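Long-range contact in peptidoglycan N-acetylglucosamine deacetylase (Bacillus cereus, PDB 5N1P), which removes acetyl groups from N-acetylglucosamine residues of peptidoglycan as a metal-dependent hydrolase of the polysaccharide deacetylase family: residues L19-K24 with V46-A51. Residues are numbered along the deposited sequence; the frame is centred on the assembly and turned at random.
Sequences LLNTLK and VKRENA
The guanidinium of Arg-48 carries Leu-20 against one face and the amide of Asn-21 at its edge. CB of Leu-20 lies 3.4 Å from NH2 of Arg-48, offset toward the rim of the group. OD1 of Asn-21 meets the same nitrogen near the guanidinium plane, the amide and guanidinium planes being 33° apart. Here the helices of two successive beta-alpha-beta crossovers pack together outside the curled parallel sheet of the distorted (beta/alpha) barrel of the NodB homology (CE4) domain: the axes of 19-24 and 46-51 run nearly parallel and approach to 11.1 Å, a gap that Arg-48 spans and Leu-20 fills. Arg-48 does so with CG anti to its own N (chi1 -159°), sliding past Leu-20 in the opposite direction. Its shaft follows the leucine, with CD 3.9 Å from Leu-20 CD1. Deeper in, CD1 also reaches Glu-49 CG, where the two side chains cross at about a right angle; Glu-49 and Leu-19 both rest on Phe-32 of strand 31-34, which ties the pair of helices to the sheet. On the outer side, NE of Arg-48 forms a salt bridge with Glu-52, to which Lys-24 adds a weak, long ion pair; this shared carboxylate would offset the closeness of the two cations. The NH2 hydrogen bond to Asn-21 OD1 has an N-H...O angle of 149°, but its modelled length of 2.4 Å is doubtfully short.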
loop_
_atom_site.group_PDB
_atom_site.type_symbol
_atom_site.label_atom_id
_atom_site.label_comp_id
_atom_site.label_asym_id
_atom_site.label_seq_id
_atom_site.Cartn_x
_atom_site.Cartn_y
_atom_site.Cartn_z
ATOM N N LEU A 19 -12.445 5.938 -3.905
ATOM C CA LEU A 19 -11.786 4.659 -4.115
ATOM C C LEU A 19 -12.479 3.541 -3.335
ATOM O O LEU A 19 -12.728 2.464 -3.869
ATOM C CB LEU A 19 -10.313 4.747 -3.713
ATOM C CG LEU A 19 -9.539 3.429 -3.753
ATOM C CD1 LEU A 19 -9.565 2.793 -5.151
ATOM C CD2 LEU A 19 -8.100 3.671 -3.305
ATOM N N LEU A 20 -12.789 3.802 -2.071
ATOM C CA LEU A 20 -13.462 2.811 -1.242
ATOM C C LEU A 20 -14.804 2.404 -1.826
ATOM O O LEU A 20 -15.174 1.230 -1.784
ATOM C CB LEU A 20 -13.642 3.343 0.179
ATOM C CG LEU A 20 -12.332 3.385 0.962
ATOM C CD1 LEU A 20 -12.522 4.150 2.253
ATOM C CD2 LEU A 20 -11.852 1.963 1.249
ATOM N N ASN A 21 -15.527 3.368 -2.385
ATOM C CA ASN A 21 -16.814 3.073 -3.003
ATOM C C ASN A 21 -16.627 2.212 -4.247
ATOM O O ASN A 21 -17.389 1.280 -4.490
ATOM C CB ASN A 21 -17.554 4.364 -3.336
ATOM C CG ASN A 21 -17.960 5.136 -2.090
ATOM O OD1 ASN A 21 -18.110 4.558 -1.012
ATOM N ND2 ASN A 21 -18.133 6.446 -2.231
ATOM N N THR A 22 -15.584 2.506 -5.016
ATOM C CA THR A 22 -15.283 1.733 -6.213
ATOM C C THR A 22 -14.925 0.289 -5.855
ATOM O O THR A 22 -15.410 -0.653 -6.484
ATOM C CB THR A 22 -14.138 2.392 -7.015
ATOM O OG1 THR A 22 -14.576 3.678 -7.477
ATOM C CG2 THR A 22 -13.740 1.532 -8.212
ATOM N N LEU A 23 -14.092 0.118 -4.829
ATOM C CA LEU A 23 -13.706 -1.215 -4.384
ATOM C C LEU A 23 -14.929 -2.016 -3.917
ATOM O O LEU A 23 -15.082 -3.192 -4.259
ATOM C CB LEU A 23 -12.664 -1.118 -3.265
ATOM C CG LEU A 23 -11.308 -0.567 -3.735
ATOM C CD1 LEU A 23 -10.412 -0.235 -2.549
ATOM C CD2 LEU A 23 -10.638 -1.571 -4.673
ATOM N N LYS A 24 -15.808 -1.364 -3.160
ATOM C CA LYS A 24 -17.015 -2.015 -2.652
ATOM C C LYS A 24 -17.953 -2.441 -3.780
ATOM O O LYS A 24 -18.529 -3.530 -3.735
ATOM C CB LYS A 24 -17.756 -1.092 -1.683
ATOM C CG LYS A 24 -18.983 -1.735 -1.044
ATOM C CD LYS A 24 -19.722 -0.758 -0.150
ATOM C CE LYS A 24 -18.877 -0.348 1.046
ATOM N NZ LYS A 24 -19.654 0.489 2.003
ATOM N N VAL A 46 -9.653 6.305 7.834
ATOM C CA VAL A 46 -8.924 5.175 8.386
ATOM C C VAL A 46 -9.911 4.141 8.916
ATOM O O VAL A 46 -9.778 2.943 8.665
ATOM C CB VAL A 46 -7.967 5.605 9.523
ATOM C CG1 VAL A 46 -7.256 4.390 10.098
ATOM C CG2 VAL A 46 -6.969 6.656 9.031
ATOM N N LYS A 47 -10.916 4.618 9.642
ATOM C CA LYS A 47 -11.936 3.734 10.202
ATOM C C LYS A 47 -12.670 2.997 9.093
ATOM O O LYS A 47 -12.884 1.781 9.157
ATOM C CB LYS A 47 -12.927 4.526 11.046
ATOM C CG LYS A 47 -13.915 3.649 11.787
ATOM C CD LYS A 47 -14.761 4.473 12.750
ATOM C CE LYS A 47 -13.895 5.076 13.844
ATOM N NZ LYS A 47 -14.490 4.874 15.202
ATOM N N ARG A 48 -13.033 3.734 8.058
ATOM C CA ARG A 48 -13.782 3.148 6.974
ATOM C C ARG A 48 -12.960 2.102 6.191
ATOM O O ARG A 48 -13.474 1.038 5.825
ATOM C CB ARG A 48 -14.284 4.261 6.060
ATOM C CG ARG A 48 -15.439 3.837 5.251
ATOM C CD ARG A 48 -15.857 4.864 4.237
ATOM N NE ARG A 48 -16.342 4.099 3.109
ATOM C CZ ARG A 48 -16.555 4.576 1.898
ATOM N NH1 ARG A 48 -16.377 5.865 1.640
ATOM N NH2 ARG A 48 -16.959 3.746 0.954
ATOM N N GLU A 49 -11.685 2.393 5.944
ATOM C CA GLU A 49 -10.806 1.428 5.275
ATOM C C GLU A 49 -10.818 0.095 6.009
ATOM O O GLU A 49 -11.049 -0.960 5.405
ATOM C CB GLU A 49 -9.373 1.968 5.183
ATOM C CG GLU A 49 -9.225 3.041 4.106
ATOM C CD GLU A 49 -7.873 3.745 4.115
ATOM O OE1 GLU A 49 -6.965 3.333 4.870
ATOM O OE2 GLU A 49 -7.734 4.720 3.345
ATOM N N ASN A 50 -10.591 0.152 7.320
ATOM C CA ASN A 50 -10.523 -1.043 8.129
ATOM C C ASN A 50 -11.882 -1.746 8.256
ATOM O O ASN A 50 -11.955 -2.973 8.208
ATOM C CB ASN A 50 -9.968 -0.690 9.510
ATOM C CG ASN A 50 -9.963 -1.866 10.441
ATOM O OD1 ASN A 50 -10.763 -1.929 11.386
ATOM N ND2 ASN A 50 -9.087 -2.818 10.177
ATOM N N ALA A 51 -12.950 -0.964 8.390
ATOM C CA ALA A 51 -14.293 -1.516 8.558
ATOM C C ALA A 51 -14.800 -2.229 7.318
ATOM O O ALA A 51 -15.639 -3.131 7.418
ATOM C CB ALA A 51 -15.268 -0.413 8.943
#